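Local coordinates for protein aldo-keto reductase family 1, member B4 (Aldose reductase) (Schistosoma japonicum, PDB 4HBK) that probably reduces aldehydes and sugars to alcohols with NADPH, as an aldose reductase of the aldo-keto reductase family, at residues A79-N84 against K111-F116; F107-L112 against L138-I143; H269-A274 against V304-L309. All blocks are in the same frame, centred on the assembly; numbering follows the deposited sequence.

Contact 1: A79-N84 against K111-F116; sequences AYVYRN and KLWNTF
Val-81 lies against Trp-113 and Tyr-80 meets Phe-116 where the loop after strand 75-77 and the end of strand 107-112 come together at the catalytic end of the aldo-keto reductase (beta/alpha)8 barrel. Val-81 CG2 sits over the centre of the six-membered ring of Trp-113, 3.5 Å from the centroid and only 2° off the ring normal, a CH-pi contact; Asn-114 OD1 lies over the opposite face, off toward the rim. Tyr-80 and Phe-116 form an edge-to-face pair, the Phe-116 edge directed at the tyrosine face with centroids 5.2 Å apart and planes at 69°. With CG anti to the backbone N (chi1 -179°), the Tyr-80 ring extends toward Phe-116 and past Trp-113 CB. The polar links run through water. One molecule accepts from Val-81 N at 3.1 Å and donates to Lys-111 O. Tyr-82 is the predicted proton donor and Lys-111 the residue predicted to lower its pKa; Lys-111 NZ also has a salt bridge to Asp-77, and Trp-113 NE1 bonds to Leu-155 O. A second water, whose link to Tyr-82 OH is doubtfully short, accepts a hydrogen bond from Lys-111 NZ at 2.8 Å.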
loop_
_atom_site.group_PDB
_atom_site.type_symbol
_atom_site.label_atom_id
_atom_site.label_comp_id
_atom_site.label_asym_id
_atom_site.label_seq_id
_atom_site.Cartn_x
_atom_site.Cartn_y
_atom_site.Cartn_z
ATOM N N ALA A 79 1.571 -6.172 -5.776
ATOM C CA ALA A 79 3.015 -6.084 -5.642
ATOM C C ALA A 79 3.695 -7.234 -6.362
ATOM O O ALA A 79 3.216 -8.368 -6.352
ATOM C CB ALA A 79 3.441 -6.012 -4.165
ATOM N N TYR A 80 4.811 -6.918 -7.006
ATOM C CA TYR A 80 5.574 -7.906 -7.740
ATOM C C TYR A 80 5.952 -9.046 -6.820
ATOM O O TYR A 80 5.932 -10.208 -7.210
ATOM C CB TYR A 80 6.840 -7.255 -8.296
ATOM C CG TYR A 80 7.709 -8.190 -9.099
ATOM C CD1 TYR A 80 7.644 -8.206 -10.486
ATOM C CD2 TYR A 80 8.607 -9.048 -8.474
ATOM C CE1 TYR A 80 8.449 -9.054 -11.230
ATOM C CE2 TYR A 80 9.411 -9.906 -9.210
ATOM C CZ TYR A 80 9.329 -9.905 -10.586
ATOM O OH TYR A 80 10.132 -10.749 -11.325
ATOM N N VAL A 81 6.300 -8.705 -5.583
ATOM C CA VAL A 81 6.888 -9.680 -4.664
ATOM C C VAL A 81 5.912 -10.769 -4.197
ATOM O O VAL A 81 6.340 -11.804 -3.694
ATOM C CB VAL A 81 7.500 -8.992 -3.420
ATOM C CG1 VAL A 81 6.404 -8.412 -2.541
ATOM C CG2 VAL A 81 8.335 -9.978 -2.627
ATOM N N TYR A 82 4.610 -10.546 -4.352
ATOM C CA TYR A 82 3.630 -11.559 -3.941
ATOM C C TYR A 82 3.521 -12.649 -5.000
ATOM O O TYR A 82 2.871 -13.669 -4.786
ATOM C CB TYR A 82 2.261 -10.926 -3.701
ATOM C CG TYR A 82 2.279 -9.876 -2.622
ATOM C CD1 TYR A 82 2.894 -10.127 -1.398
ATOM C CD2 TYR A 82 1.701 -8.639 -2.821
ATOM C CE1 TYR A 82 2.920 -9.177 -0.403
ATOM C CE2 TYR A 82 1.721 -7.674 -1.828
ATOM C CZ TYR A 82 2.335 -7.949 -0.623
ATOM O OH TYR A 82 2.363 -7.004 0.376
ATOM N N ARG A 83 4.137 -12.407 -6.154
ATOM C CA ARG A 83 4.227 -13.402 -7.217
ATOM C C ARG A 83 2.867 -13.908 -7.701
ATOM O O ARG A 83 2.722 -15.085 -8.025
ATOM C CB ARG A 83 5.081 -14.581 -6.742
ATOM C CG ARG A 83 6.528 -14.198 -6.503
ATOM C CD ARG A 83 7.472 -15.252 -7.051
ATOM N NE ARG A 83 8.050 -16.050 -5.977
ATOM C CZ ARG A 83 9.354 -16.262 -5.826
ATOM N NH1 ARG A 83 10.220 -15.741 -6.688
ATOM N NH2 ARG A 83 9.791 -17.002 -4.815
ATOM N N ASN A 84 1.875 -13.023 -7.753
ATOM C CA ASN A 84 0.544 -13.411 -8.210
ATOM C C ASN A 84 -0.100 -12.374 -9.113
ATOM O O ASN A 84 -1.317 -12.365 -9.277
ATOM C CB ASN A 84 -0.378 -13.686 -7.016
ATOM C CG ASN A 84 -0.497 -12.495 -6.093
ATOM O OD1 ASN A 84 -0.041 -11.401 -6.425
ATOM N ND2 ASN A 84 -1.115 -12.696 -4.932
ATOM N N LYS A 111 4.145 -2.362 -7.115
ATOM C CA LYS A 111 5.312 -1.906 -6.379
ATOM C C LYS A 111 6.575 -2.526 -6.947
ATOM O O LYS A 111 6.607 -3.709 -7.309
ATOM C CB LYS A 111 5.176 -2.246 -4.895
ATOM C CG LYS A 111 3.785 -2.012 -4.311
ATOM C CD LYS A 111 3.803 -2.113 -2.781
ATOM C CE LYS A 111 2.394 -2.017 -2.170
ATOM N NZ LYS A 111 1.470 -3.123 -2.576
ATOM N N LEU A 112 7.615 -1.708 -7.023
ATOM C CA LEU A 112 8.914 -2.139 -7.496
ATOM C C LEU A 112 9.627 -2.879 -6.379
ATOM O O LEU A 112 9.808 -2.316 -5.299
ATOM C CB LEU A 112 9.732 -0.905 -7.894
ATOM C CG LEU A 112 11.195 -1.154 -8.277
ATOM C CD1 LEU A 112 11.258 -1.967 -9.558
ATOM C CD2 LEU A 112 11.936 0.170 -8.442
ATOM N N TRP A 113 10.045 -4.122 -6.638
ATOM C CA TRP A 113 10.696 -4.933 -5.611
ATOM C C TRP A 113 12.196 -4.667 -5.436
ATOM O O TRP A 113 12.885 -4.313 -6.395
ATOM C CB TRP A 113 10.460 -6.427 -5.838
ATOM C CG TRP A 113 11.087 -7.251 -4.763
ATOM C CD1 TRP A 113 12.114 -8.139 -4.898
ATOM C CD2 TRP A 113 10.764 -7.219 -3.365
ATOM N NE1 TRP A 113 12.427 -8.685 -3.675
ATOM C CE2 TRP A 113 11.618 -8.135 -2.718
ATOM C CE3 TRP A 113 9.825 -6.516 -2.602
ATOM C CZ2 TRP A 113 11.568 -8.361 -1.341
ATOM C CZ3 TRP A 113 9.770 -6.750 -1.241
ATOM C CH2 TRP A 113 10.639 -7.662 -0.623
ATOM N N ASN A 114 12.685 -4.878 -4.209
ATOM C CA ASN A 114 14.045 -4.500 -3.784
ATOM C C ASN A 114 15.200 -4.962 -4.695
ATOM O O ASN A 114 16.264 -4.334 -4.729
ATOM C CB ASN A 114 14.320 -4.995 -2.342
ATOM C CG ASN A 114 13.236 -4.572 -1.318
ATOM O OD1 ASN A 114 12.095 -4.267 -1.672
ATOM N ND2 ASN A 114 13.606 -4.580 -0.036
ATOM N N THR A 115 15.010 -6.068 -5.412
ATOM C CA THR A 115 16.077 -6.622 -6.247
ATOM C C THR A 115 16.216 -5.900 -7.598
ATOM O O THR A 115 17.122 -6.204 -8.384
ATOM C CB THR A 115 15.863 -8.118 -6.509
ATOM O OG1 THR A 115 14.560 -8.311 -7.068
ATOM C CG2 THR A 115 15.996 -8.938 -5.205
ATOM N N PHE A 116 15.327 -4.945 -7.855
ATOM C CA PHE A 116 15.313 -4.223 -9.124
ATOM C C PHE A 116 15.502 -2.711 -8.947
ATOM O O PHE A 116 15.122 -1.941 -9.826
ATOM C CB PHE A 116 14.000 -4.483 -9.875
ATOM C CG PHE A 116 13.696 -5.946 -10.084
ATOM C CD1 PHE A 116 14.255 -6.643 -11.143
ATOM C CD2 PHE A 116 12.844 -6.618 -9.226
ATOM C CE1 PHE A 116 13.979 -8.001 -11.332
ATOM C CE2 PHE A 116 12.554 -7.968 -9.407
ATOM C CZ PHE A 116 13.124 -8.660 -10.460
HETATM O O HOH W 1 7.057 -5.717 -4.951
HETATM O O HOH W 2 2.426 -4.711 -0.474
#

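Contact 2: F107-L112 against L138-I143; sequences FITSKL and LDLYLI
Phe-107 holds its CG anti to the backbone N (chi1 -166°) and Asp-139 turns its CG beside its own N, which sets Asp-139 CB over the centre of the Phe-107 ring face at 3.6 Å, a CH-pi contact 1° off the normal. These residues open the parallel pairing of strands 107-112 and 138-143, neighbours in the barrel joined by a beta-alpha-beta crossover through helix 119-133. The same aspartate also offers Asp-139 OD2 to Ile-108 N at 2.9 Å, met on its anti side, 34° out of the carboxylate plane; Arg-103 bridges to that oxygen as well. The ladder then alternates: Ile-108 O accepts from Leu-140 N, Ser-110 N gives to Leu-140 O, Leu-142 N to Ser-110 O, and Leu-112 N to Leu-142 O at 2.8 Å. Thr-109 and Leu-140 share one face with Lys-111 and Leu-142 and lie side by side, Thr-109 OG1 3.5 Å from Leu-140 CB. The other face carries Ser-110, Leu-112 and Tyr-141; Ser-110 OG bonds to Glu-85, and helices 119-133 and 171-183 pack there. The Tyr-141 ring leans back over the neighbouring strand, Tyr-141 CD1 3.3 Å from Ser-110 O. A water in the ring plane joins Tyr-141 OH, at 2.7 Å, to Lys-111 O.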
loop_
_atom_site.group_PDB
_atom_site.type_symbol
_atom_site.label_atom_id
_atom_site.label_comp_id
_atom_site.label_asym_id
_atom_site.label_seq_id
_atom_site.Cartn_x
_atom_site.Cartn_y
_atom_site.Cartn_z
ATOM N N PHE A 107 -8.443 1.895 -10.148
ATOM C CA PHE A 107 -7.138 2.383 -9.729
ATOM C C PHE A 107 -6.249 1.187 -9.392
ATOM O O PHE A 107 -6.540 0.442 -8.462
ATOM C CB PHE A 107 -7.302 3.280 -8.503
ATOM C CG PHE A 107 -6.088 4.095 -8.173
ATOM C CD1 PHE A 107 -4.984 3.513 -7.572
ATOM C CD2 PHE A 107 -6.064 5.458 -8.436
ATOM C CE1 PHE A 107 -3.863 4.279 -7.244
ATOM C CE2 PHE A 107 -4.954 6.227 -8.115
ATOM C CZ PHE A 107 -3.846 5.635 -7.523
ATOM N N ILE A 108 -5.168 1.003 -10.140
ATOM C CA ILE A 108 -4.289 -0.145 -9.948
ATOM C C ILE A 108 -2.910 0.272 -9.443
ATOM O O ILE A 108 -2.204 1.050 -10.091
ATOM C CB ILE A 108 -4.068 -0.887 -11.266
ATOM C CG1 ILE A 108 -5.410 -1.257 -11.903
ATOM C CG2 ILE A 108 -3.173 -2.102 -11.045
ATOM C CD1 ILE A 108 -6.121 -2.378 -11.185
ATOM N N THR A 109 -2.515 -0.276 -8.303
ATOM C CA THR A 109 -1.201 -0.011 -7.741
ATOM C C THR A 109 -0.336 -1.249 -7.807
ATOM O O THR A 109 -0.796 -2.360 -7.528
ATOM C CB THR A 109 -1.295 0.387 -6.261
ATOM O OG1 THR A 109 -1.994 1.636 -6.144
ATOM C CG2 THR A 109 0.101 0.511 -5.650
ATOM N N SER A 110 0.922 -1.066 -8.189
ATOM C CA SER A 110 1.908 -2.116 -7.997
ATOM C C SER A 110 3.166 -1.515 -7.400
ATOM O O SER A 110 3.250 -0.302 -7.191
ATOM C CB SER A 110 2.230 -2.863 -9.286
ATOM O OG SER A 110 3.076 -3.968 -8.989
ATOM N N LYS A 111 4.145 -2.362 -7.115
ATOM C CA LYS A 111 5.312 -1.906 -6.379
ATOM C C LYS A 111 6.575 -2.526 -6.947
ATOM O O LYS A 111 6.607 -3.709 -7.309
ATOM C CB LYS A 111 5.176 -2.246 -4.895
ATOM C CG LYS A 111 3.785 -2.012 -4.311
ATOM C CD LYS A 111 3.803 -2.113 -2.781
ATOM C CE LYS A 111 2.394 -2.017 -2.170
ATOM N NZ LYS A 111 1.470 -3.123 -2.576
ATOM N N LEU A 112 7.615 -1.708 -7.023
ATOM C CA LEU A 112 8.914 -2.139 -7.496
ATOM C C LEU A 112 9.627 -2.879 -6.379
ATOM O O LEU A 112 9.808 -2.316 -5.299
ATOM C CB LEU A 112 9.732 -0.905 -7.894
ATOM C CG LEU A 112 11.195 -1.154 -8.277
ATOM C CD1 LEU A 112 11.258 -1.967 -9.558
ATOM C CD2 LEU A 112 11.936 0.170 -8.442
ATOM N N LEU A 138 0.054 1.732 -15.112
ATOM C CA LEU A 138 -0.334 1.591 -13.716
ATOM C C LEU A 138 -0.789 2.953 -13.236
ATOM O O LEU A 138 -0.265 3.975 -13.673
ATOM C CB LEU A 138 0.857 1.125 -12.859
ATOM C CG LEU A 138 1.476 -0.249 -13.139
ATOM C CD1 LEU A 138 2.776 -0.454 -12.362
ATOM C CD2 LEU A 138 0.489 -1.362 -12.799
ATOM N N ASP A 139 -1.773 2.987 -12.349
ATOM C CA ASP A 139 -2.154 4.259 -11.755
ATOM C C ASP A 139 -1.106 4.726 -10.752
ATOM O O ASP A 139 -0.843 5.927 -10.637
ATOM C CB ASP A 139 -3.527 4.162 -11.101
ATOM C CG ASP A 139 -4.623 3.968 -12.121
ATOM O OD1 ASP A 139 -5.088 4.984 -12.669
ATOM O OD2 ASP A 139 -4.997 2.802 -12.386
ATOM N N LEU A 140 -0.506 3.774 -10.045
ATOM C CA LEU A 140 0.451 4.096 -8.996
ATOM C C LEU A 140 1.530 3.005 -8.909
ATOM O O LEU A 140 1.225 1.809 -8.972
ATOM C CB LEU A 140 -0.279 4.259 -7.647
ATOM C CG LEU A 140 0.557 4.671 -6.427
ATOM C CD1 LEU A 140 1.295 5.969 -6.703
ATOM C CD2 LEU A 140 -0.274 4.756 -5.119
ATOM N N TYR A 141 2.787 3.426 -8.772
ATOM C CA TYR A 141 3.914 2.507 -8.672
ATOM C C TYR A 141 4.814 2.998 -7.551
ATOM O O TYR A 141 5.347 4.106 -7.612
ATOM C CB TYR A 141 4.684 2.488 -9.994
ATOM C CG TYR A 141 5.563 1.265 -10.246
ATOM C CD1 TYR A 141 5.126 -0.028 -9.939
ATOM C CD2 TYR A 141 6.815 1.405 -10.842
ATOM C CE1 TYR A 141 5.936 -1.148 -10.200
ATOM C CE2 TYR A 141 7.622 0.310 -11.107
ATOM C CZ TYR A 141 7.189 -0.963 -10.792
ATOM O OH TYR A 141 8.022 -2.029 -11.073
ATOM N N LEU A 142 4.976 2.168 -6.526
ATOM C CA LEU A 142 5.696 2.546 -5.318
ATOM C C LEU A 142 7.029 1.836 -5.221
ATOM O O LEU A 142 7.150 0.673 -5.596
ATOM C CB LEU A 142 4.893 2.138 -4.083
ATOM C CG LEU A 142 3.453 2.617 -3.968
ATOM C CD1 LEU A 142 2.884 2.168 -2.629
ATOM C CD2 LEU A 142 3.390 4.136 -4.120
ATOM N N ILE A 143 8.028 2.513 -4.675
ATOM C CA ILE A 143 9.215 1.792 -4.239
ATOM C C ILE A 143 8.860 1.004 -2.974
ATOM O O ILE A 143 8.455 1.584 -1.959
ATOM C CB ILE A 143 10.386 2.740 -3.979
ATOM C CG1 ILE A 143 10.669 3.570 -5.236
ATOM C CG2 ILE A 143 11.624 1.947 -3.559
ATOM C CD1 ILE A 143 11.904 4.437 -5.132
HETATM O O HOH W 3 6.972 -4.252 -10.009
#

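Contact 3: H269-A274 against V304-L309; sequences HKKTPA and VFDFQL
Lys-271 and His-269 both pack against Phe-307, the lysine over a ring face and the imidazole near CD2. The Lys-271 chain is bent at its second and third torsions, a fold that lays Lys-271 CG over the centre of the Phe-307 ring, 3.9 Å from the centroid and 3° off the normal, a CH-pi contact. Lys-271 CE continues past Phe-307 CE1 at 3.7 Å, and the ammonium group ends beside the carboxylate of Asp-306. There Lys-271 NZ makes a salt bridge to the syn lone pair of Asp-306 OD1 at 3.0 Å, and is also bonded to Gln-303 O. His-269 crosses Phe-307 at about a right angle, yet the two ring planes are inclined by 56°, an oblique pairing with centroids 5.4 Å apart. Phe-307 CD2 stands over one imidazole face, 3.8 Å from His-269 CG. Leu-309 CD2 comes within 3.8 Å of His-269 NE2, a nitrogen that bonds to Glu-313 on helix 311-319. The contact thus joins the turn between helices 260-269 and 273-283, where Lys-270 closes a Schellman motif and Thr-272 N-caps the second helix, to the loop connecting helices 295-302 and 311-319, on the surface and away from the predicted active-site residues.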
loop_
_atom_site.group_PDB
_atom_site.type_symbol
_atom_site.label_atom_id
_atom_site.label_comp_id
_atom_site.label_asym_id
_atom_site.label_seq_id
_atom_site.Cartn_x
_atom_site.Cartn_y
_atom_site.Cartn_z
ATOM N N HIS A 269 -22.387 2.065 17.259
ATOM C CA HIS A 269 -22.742 2.440 15.895
ATOM C C HIS A 269 -23.441 1.312 15.134
ATOM O O HIS A 269 -23.826 1.491 13.981
ATOM C CB HIS A 269 -21.497 2.891 15.125
ATOM C CG HIS A 269 -20.939 4.203 15.589
ATOM N ND1 HIS A 269 -21.458 5.417 15.189
ATOM C CD2 HIS A 269 -19.904 4.488 16.418
ATOM C CE1 HIS A 269 -20.766 6.393 15.751
ATOM N NE2 HIS A 269 -19.821 5.859 16.501
ATOM N N LYS A 270 -23.593 0.156 15.776
ATOM C CA LYS A 270 -24.167 -1.015 15.114
ATOM C C LYS A 270 -23.390 -1.371 13.854
ATOM O O LYS A 270 -23.974 -1.616 12.795
ATOM C CB LYS A 270 -25.645 -0.784 14.778
ATOM C CG LYS A 270 -26.515 -0.706 16.012
ATOM C CD LYS A 270 -27.696 0.211 15.802
ATOM C CE LYS A 270 -28.235 0.688 17.145
ATOM N NZ LYS A 270 -29.438 1.550 16.979
ATOM N N LYS A 271 -22.066 -1.379 13.982
ATOM C CA LYS A 271 -21.186 -1.803 12.906
ATOM C C LYS A 271 -20.268 -2.850 13.492
ATOM O O LYS A 271 -20.266 -3.064 14.702
ATOM C CB LYS A 271 -20.362 -0.624 12.368
ATOM C CG LYS A 271 -21.173 0.597 11.935
ATOM C CD LYS A 271 -21.894 0.370 10.620
ATOM C CE LYS A 271 -20.906 0.068 9.492
ATOM N NZ LYS A 271 -21.582 0.052 8.160
ATOM N N THR A 272 -19.482 -3.495 12.637
ATOM C CA THR A 272 -18.512 -4.486 13.089
ATOM C C THR A 272 -17.189 -3.840 13.477
ATOM O O THR A 272 -16.867 -2.732 13.028
ATOM C CB THR A 272 -18.213 -5.513 11.993
ATOM O OG1 THR A 272 -17.411 -4.898 10.974
ATOM C CG2 THR A 272 -19.517 -6.058 11.392
ATOM N N PRO A 273 -16.408 -4.545 14.303
ATOM C CA PRO A 273 -15.097 -4.071 14.734
ATOM C C PRO A 273 -14.191 -3.669 13.559
ATOM O O PRO A 273 -13.588 -2.607 13.605
ATOM C CB PRO A 273 -14.525 -5.286 15.461
ATOM C CG PRO A 273 -15.720 -5.979 16.001
ATOM C CD PRO A 273 -16.766 -5.827 14.935
ATOM N N ALA A 274 -14.092 -4.509 12.532
ATOM C CA ALA A 274 -13.250 -4.191 11.386
ATOM C C ALA A 274 -13.707 -2.886 10.761
ATOM O O ALA A 274 -12.897 -2.076 10.320
ATOM C CB ALA A 274 -13.297 -5.309 10.358
ATOM N N VAL A 304 -18.219 0.947 5.044
ATOM C CA VAL A 304 -17.660 1.858 6.032
ATOM C C VAL A 304 -17.959 3.322 5.717
ATOM O O VAL A 304 -17.265 4.217 6.201
ATOM C CB VAL A 304 -16.128 1.694 6.120
ATOM C CG1 VAL A 304 -15.765 0.358 6.730
ATOM C CG2 VAL A 304 -15.502 1.836 4.737
ATOM N N PHE A 305 -18.982 3.569 4.903
ATOM C CA PHE A 305 -19.254 4.927 4.427
ATOM C C PHE A 305 -20.613 5.463 4.848
ATOM O O PHE A 305 -21.110 6.416 4.243
ATOM C CB PHE A 305 -19.132 5.003 2.898
ATOM C CG PHE A 305 -17.760 4.687 2.388
ATOM C CD1 PHE A 305 -16.714 5.575 2.582
ATOM C CD2 PHE A 305 -17.513 3.497 1.719
ATOM C CE1 PHE A 305 -15.448 5.284 2.114
ATOM C CE2 PHE A 305 -16.252 3.196 1.254
ATOM C CZ PHE A 305 -15.213 4.090 1.453
ATOM N N ASP A 306 -21.217 4.868 5.877
ATOM C CA ASP A 306 -22.552 5.301 6.301
ATOM C C ASP A 306 -22.648 5.599 7.795
ATOM O O ASP A 306 -23.717 5.497 8.391
ATOM C CB ASP A 306 -23.598 4.269 5.900
ATOM C CG ASP A 306 -23.372 2.927 6.564
ATOM O OD1 ASP A 306 -22.342 2.761 7.258
ATOM O OD2 ASP A 306 -24.224 2.032 6.385
ATOM N N PHE A 307 -21.528 5.973 8.393
ATOM C CA PHE A 307 -21.514 6.383 9.788
ATOM C C PHE A 307 -20.275 7.210 10.045
ATOM O O PHE A 307 -19.388 7.299 9.194
ATOM C CB PHE A 307 -21.554 5.171 10.732
ATOM C CG PHE A 307 -20.254 4.410 10.827
ATOM C CD1 PHE A 307 -19.770 3.692 9.744
ATOM C CD2 PHE A 307 -19.538 4.379 12.018
ATOM C CE1 PHE A 307 -18.582 2.966 9.839
ATOM C CE2 PHE A 307 -18.349 3.652 12.125
ATOM C CZ PHE A 307 -17.872 2.946 11.032
ATOM N N GLN A 308 -20.217 7.809 11.224
ATOM C CA GLN A 308 -19.113 8.681 11.579
ATOM C C GLN A 308 -18.723 8.449 13.036
ATOM O O GLN A 308 -19.577 8.439 13.927
ATOM C CB GLN A 308 -19.501 10.149 11.353
ATOM C CG GLN A 308 -18.351 11.137 11.568
ATOM C CD GLN A 308 -17.886 11.802 10.279
ATOM O OE1 GLN A 308 -16.738 11.628 9.852
ATOM N NE2 GLN A 308 -18.778 12.577 9.657
ATOM N N LEU A 309 -17.437 8.231 13.270
ATOM C CA LEU A 309 -16.916 8.187 14.622
ATOM C C LEU A 309 -16.834 9.620 15.146
ATOM O O LEU A 309 -16.440 10.536 14.423
ATOM C CB LEU A 309 -15.528 7.533 14.645
ATOM C CG LEU A 309 -15.442 6.064 14.212
ATOM C CD1 LEU A 309 -14.013 5.538 14.372
ATOM C CD2 LEU A 309 -16.408 5.203 15.016
#

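How the contacts relate
Contacts 1 and 2 form one continuous region, their centres 11 Å apart, sharing Lys-111 and Leu-112 at the end of strand 107-112. Contact 2 pairs this strand with its parallel neighbour; contact 1 continues from its end to meet the loop that carries Tyr-82. Contacts 1 and 2 touch by packing, Ser-110 OG lying 4.0 Å from both Tyr-80 N and Ala-79 CA. His-144, the predicted substrate-binding residue, follows strand 138-143 directly, and its side chain lies about 3 Å from that of Val-81 and about 4 Å from that of Lys-111. Contact 3 stands apart, across the chain's centre from contact 1: its centre is about 34 Å from that of contact 1 and 29 Å from that of contact 2.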